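Local coordinates for protein toluene, o-xylene monooxygenase oxygenase subunit (Pseudomonas stutzeri, PDB 2INC) that probably forms the non-catalytic, all-helical subunit that pairs with the diiron subunit in a multicomponent monooxygenase hydroxylating toluene and o-xylene, at residues S19-N27 and N66-R77. Residues are numbered along the deposited sequence; the frame is centred on the assembly and turned at random.
Sequences SEYEVVSTN and NAFRDPDQLVYR
Tyr-21 packs against the type I turn Asp-70 to Gln-73, joining helix 20-25, capped by a Ser-19/Glu-22 capping box (Glu-22 N to Ser-19 OG, Ser-19 N to Glu-22 OE1), to the loop leading into helix 76-99 of this ferritin-clan subunit. With CG anti to the backbone N (chi1 170°), the ring is laid against the turn. Its CB sits 3.8 Å from Gln-73 O, which CG also adjoins; farther out, Gln-73 CA makes a CH-pi contact over one ring face, 3.9 Å from the centroid and 18° off the normal. CD1 and CE1 share Leu-74 O, CD2 meets Gln-73 CG, CE2 meets Arg-69 CD, and CZ lies by Asp-70 N and CB. At the tip, Tyr-21 OH accepts from Asp-70 N at 2.7 Å, nearly straight at 163°. A phenylalanine here would probably leave Asp-70 N without its acceptor and let the turn shift against the ring. Thr-26 CG2 sits over one face of the Arg-69 guanidinium, above its centre, while Glu-22 OE2, also paired with Arg-16, stands 3.5 Å from Arg-69 NE, the planes steeply turned. Arg-77 grips Glu-20 side-on, nearly coplanar: NH2 lies 2.9 Å from Glu-20 OE1 and NE 3.0 Å from Glu-20 OE2, both oxygens using syn lone pairs.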
loop_
_atom_site.group_PDB
_atom_site.type_symbol
_atom_site.label_atom_id
_atom_site.label_comp_id
_atom_site.label_asym_id
_atom_site.label_seq_id
_atom_site.Cartn_x
_atom_site.Cartn_y
_atom_site.Cartn_z
ATOM N N SER B 19 18.340 -5.114 -11.697
ATOM C CA SER B 19 16.968 -5.410 -11.333
ATOM C C SER B 19 16.823 -5.426 -9.812
ATOM O O SER B 19 17.784 -5.581 -9.125
ATOM C CB SER B 19 16.641 -6.787 -11.857
ATOM O OG SER B 19 17.450 -7.759 -11.197
ATOM N N GLU B 20 15.600 -5.318 -9.326
ATOM C CA GLU B 20 15.283 -5.494 -7.913
ATOM C C GLU B 20 15.874 -6.829 -7.439
ATOM O O GLU B 20 16.489 -6.861 -6.378
ATOM C CB GLU B 20 13.764 -5.478 -7.712
ATOM C CG GLU B 20 13.273 -5.991 -6.312
ATOM C CD GLU B 20 11.751 -6.143 -6.252
ATOM O OE1 GLU B 20 11.115 -6.398 -7.316
ATOM O OE2 GLU B 20 11.179 -6.048 -5.148
ATOM N N TYR B 21 15.751 -7.889 -8.263
ATOM C CA TYR B 21 16.289 -9.206 -7.928
ATOM C C TYR B 21 17.783 -9.100 -7.600
ATOM O O TYR B 21 18.243 -9.624 -6.577
ATOM C CB TYR B 21 15.993 -10.276 -8.986
ATOM C CG TYR B 21 16.734 -11.574 -8.772
ATOM C CD1 TYR B 21 16.363 -12.459 -7.751
ATOM C CD2 TYR B 21 17.828 -11.912 -9.579
ATOM C CE1 TYR B 21 17.044 -13.647 -7.573
ATOM C CE2 TYR B 21 18.512 -13.083 -9.410
ATOM C CZ TYR B 21 18.153 -13.937 -8.387
ATOM O OH TYR B 21 18.844 -15.105 -8.229
ATOM N N GLU B 22 18.560 -8.498 -8.500
ATOM C CA GLU B 22 19.985 -8.343 -8.232
ATOM C C GLU B 22 20.287 -7.466 -7.025
ATOM O O GLU B 22 21.176 -7.794 -6.213
ATOM C CB GLU B 22 20.698 -7.827 -9.472
ATOM C CG GLU B 22 20.754 -8.887 -10.560
ATOM C CD GLU B 22 21.245 -8.323 -11.881
ATOM O OE1 GLU B 22 20.619 -7.349 -12.403
ATOM O OE2 GLU B 22 22.252 -8.874 -12.392
ATOM N N VAL B 23 19.540 -6.380 -6.874
ATOM C CA VAL B 23 19.766 -5.456 -5.765
ATOM C C VAL B 23 19.622 -6.136 -4.406
ATOM O O VAL B 23 20.401 -5.856 -3.505
ATOM C CB VAL B 23 18.786 -4.261 -5.820
ATOM C CG1 VAL B 23 18.777 -3.451 -4.488
ATOM C CG2 VAL B 23 19.146 -3.375 -7.024
ATOM N N VAL B 24 18.628 -7.005 -4.258
ATOM C CA VAL B 24 18.338 -7.560 -2.907
ATOM C C VAL B 24 18.832 -8.971 -2.667
ATOM O O VAL B 24 18.671 -9.479 -1.531
ATOM C CB VAL B 24 16.824 -7.525 -2.598
ATOM C CG1 VAL B 24 16.247 -6.103 -2.810
ATOM C CG2 VAL B 24 16.057 -8.499 -3.529
ATOM N N SER B 25 19.444 -9.600 -3.680
ATOM C CA SER B 25 19.768 -11.050 -3.632
ATOM C C SER B 25 21.228 -11.417 -3.721
ATOM O O SER B 25 21.589 -12.568 -3.387
ATOM C CB SER B 25 19.041 -11.838 -4.729
ATOM O OG SER B 25 17.688 -11.442 -4.757
ATOM N N THR B 26 22.062 -10.500 -4.230
ATOM C CA THR B 26 23.403 -10.898 -4.620
ATOM C C THR B 26 24.477 -10.607 -3.571
ATOM O O THR B 26 24.460 -9.558 -2.914
ATOM C CB THR B 26 23.818 -10.248 -5.975
ATOM O OG1 THR B 26 23.649 -8.828 -5.875
ATOM C CG2 THR B 26 22.895 -10.730 -7.068
ATOM N N ASN B 27 25.413 -11.547 -3.444
ATOM C CA ASN B 27 26.659 -11.318 -2.739
ATOM C C ASN B 27 26.395 -11.000 -1.320
ATOM O O ASN B 27 27.057 -10.085 -0.766
ATOM C CB ASN B 27 27.466 -10.179 -3.388
ATOM C CG ASN B 27 28.048 -10.598 -4.725
ATOM O OD1 ASN B 27 29.253 -10.580 -4.921
ATOM N ND2 ASN B 27 27.198 -11.027 -5.623
ATOM N N ASN B 66 28.709 -16.682 -6.633
ATOM C CA ASN B 66 27.853 -15.470 -6.600
ATOM C C ASN B 66 27.278 -14.981 -7.922
ATOM O O ASN B 66 26.309 -14.220 -7.894
ATOM C CB ASN B 66 28.490 -14.291 -5.858
ATOM C CG ASN B 66 28.378 -14.417 -4.298
ATOM O OD1 ASN B 66 27.296 -14.613 -3.712
ATOM N ND2 ASN B 66 29.500 -14.238 -3.653
ATOM N N ALA B 67 27.869 -15.405 -9.056
ATOM C CA ALA B 67 27.307 -15.122 -10.369
ATOM C C ALA B 67 25.972 -15.842 -10.656
ATOM O O ALA B 67 25.286 -15.492 -11.597
ATOM C CB ALA B 67 28.303 -15.431 -11.484
ATOM N N PHE B 68 25.603 -16.825 -9.850
ATOM C CA PHE B 68 24.374 -17.545 -10.102
ATOM C C PHE B 68 23.154 -16.638 -10.017
ATOM O O PHE B 68 23.053 -15.786 -9.125
ATOM C CB PHE B 68 24.193 -18.699 -9.081
ATOM C CG PHE B 68 22.885 -19.449 -9.258
ATOM C CD1 PHE B 68 22.699 -20.296 -10.358
ATOM C CD2 PHE B 68 21.811 -19.265 -8.360
ATOM C CE1 PHE B 68 21.465 -20.964 -10.568
ATOM C CE2 PHE B 68 20.598 -19.947 -8.549
ATOM C CZ PHE B 68 20.414 -20.786 -9.627
ATOM N N ARG B 69 22.213 -16.844 -10.943
ATOM C CA ARG B 69 20.980 -16.073 -11.007
ATOM C C ARG B 69 19.808 -17.047 -11.154
ATOM O O ARG B 69 19.801 -17.863 -12.072
ATOM C CB ARG B 69 21.018 -15.074 -12.190
ATOM C CG ARG B 69 22.189 -14.081 -12.156
ATOM C CD ARG B 69 21.926 -13.032 -11.065
ATOM N NE ARG B 69 23.002 -12.012 -10.941
ATOM C CZ ARG B 69 24.055 -12.112 -10.125
ATOM N NH1 ARG B 69 24.950 -11.127 -10.075
ATOM N NH2 ARG B 69 24.250 -13.167 -9.351
ATOM N N ASP B 70 18.823 -16.964 -10.248
ATOM C CA ASP B 70 17.527 -17.665 -10.376
ATOM C C ASP B 70 16.849 -17.241 -11.674
ATOM O O ASP B 70 16.581 -16.047 -11.845
ATOM C CB ASP B 70 16.600 -17.252 -9.222
ATOM C CG ASP B 70 15.215 -17.902 -9.286
ATOM O OD1 ASP B 70 14.353 -17.597 -8.396
ATOM O OD2 ASP B 70 14.988 -18.749 -10.185
ATOM N N PRO B 71 16.543 -18.215 -12.573
ATOM C CA PRO B 71 15.847 -17.875 -13.835
ATOM C C PRO B 71 14.443 -17.277 -13.636
ATOM O O PRO B 71 13.993 -16.482 -14.476
ATOM C CB PRO B 71 15.803 -19.231 -14.593
ATOM C CG PRO B 71 15.919 -20.268 -13.544
ATOM C CD PRO B 71 16.851 -19.664 -12.496
ATOM N N ASP B 72 13.765 -17.607 -12.520
ATOM C CA ASP B 72 12.493 -16.976 -12.191
ATOM C C ASP B 72 12.678 -15.627 -11.450
ATOM O O ASP B 72 11.737 -14.889 -11.294
ATOM C CB ASP B 72 11.623 -17.932 -11.327
ATOM C CG ASP B 72 11.053 -19.118 -12.127
ATOM O OD1 ASP B 72 11.839 -20.012 -12.540
ATOM O OD2 ASP B 72 9.821 -19.164 -12.338
ATOM N N GLN B 73 13.888 -15.320 -10.985
ATOM C CA GLN B 73 14.199 -14.032 -10.335
ATOM C C GLN B 73 13.348 -13.744 -9.111
ATOM O O GLN B 73 13.015 -12.608 -8.826
ATOM C CB GLN B 73 14.104 -12.863 -11.332
ATOM C CG GLN B 73 15.110 -13.043 -12.457
ATOM C CD GLN B 73 15.242 -11.869 -13.405
ATOM O OE1 GLN B 73 15.479 -12.076 -14.603
ATOM N NE2 GLN B 73 15.091 -10.643 -12.904
ATOM N N LEU B 74 13.018 -14.774 -8.353
ATOM C CA LEU B 74 12.094 -14.582 -7.254
ATOM C C LEU B 74 12.764 -13.773 -6.172
ATOM O O LEU B 74 13.949 -13.964 -5.872
ATOM C CB LEU B 74 11.716 -15.932 -6.632
ATOM C CG LEU B 74 10.647 -16.732 -7.331
ATOM C CD1 LEU B 74 10.486 -18.057 -6.478
ATOM C CD2 LEU B 74 9.371 -15.915 -7.297
ATOM N N VAL B 75 11.982 -12.888 -5.582
ATOM C CA VAL B 75 12.350 -12.242 -4.352
ATOM C C VAL B 75 11.163 -12.450 -3.449
ATOM O O VAL B 75 10.111 -12.880 -3.896
ATOM C CB VAL B 75 12.659 -10.729 -4.484
ATOM C CG1 VAL B 75 13.858 -10.515 -5.465
ATOM C CG2 VAL B 75 11.427 -9.903 -4.913
ATOM N N TYR B 76 11.348 -12.132 -2.190
ATOM C CA TYR B 76 10.297 -12.354 -1.217
ATOM C C TYR B 76 8.991 -11.690 -1.652
ATOM O O TYR B 76 7.921 -12.296 -1.569
ATOM C CB TYR B 76 10.747 -11.761 0.068
ATOM C CG TYR B 76 9.747 -11.899 1.206
ATOM C CD1 TYR B 76 8.769 -10.904 1.427
ATOM C CD2 TYR B 76 9.822 -12.993 2.056
ATOM C CE1 TYR B 76 7.833 -11.037 2.481
ATOM C CE2 TYR B 76 8.958 -13.118 3.147
ATOM C CZ TYR B 76 7.974 -12.137 3.353
ATOM O OH TYR B 76 7.153 -12.343 4.463
ATOM N N ARG B 77 9.073 -10.456 -2.157
ATOM C CA ARG B 77 7.870 -9.718 -2.498
ATOM C C ARG B 77 7.113 -10.423 -3.619
ATOM O O ARG B 77 5.881 -10.509 -3.586
ATOM C CB ARG B 77 8.234 -8.286 -2.884
ATOM C CG ARG B 77 7.046 -7.411 -3.157
ATOM C CD ARG B 77 7.576 -6.045 -3.670
ATOM N NE ARG B 77 8.191 -6.168 -4.995
ATOM C CZ ARG B 77 7.515 -6.249 -6.145
ATOM N NH1 ARG B 77 6.173 -6.198 -6.169
ATOM N NH2 ARG B 77 8.176 -6.343 -7.299
HETATM O O HOH W 1 15.906 -13.397 -4.059
HETATM O O HOH W 2 24.965 -13.969 -5.257
HETATM O O HOH W 3 27.206 -11.086 -8.184
#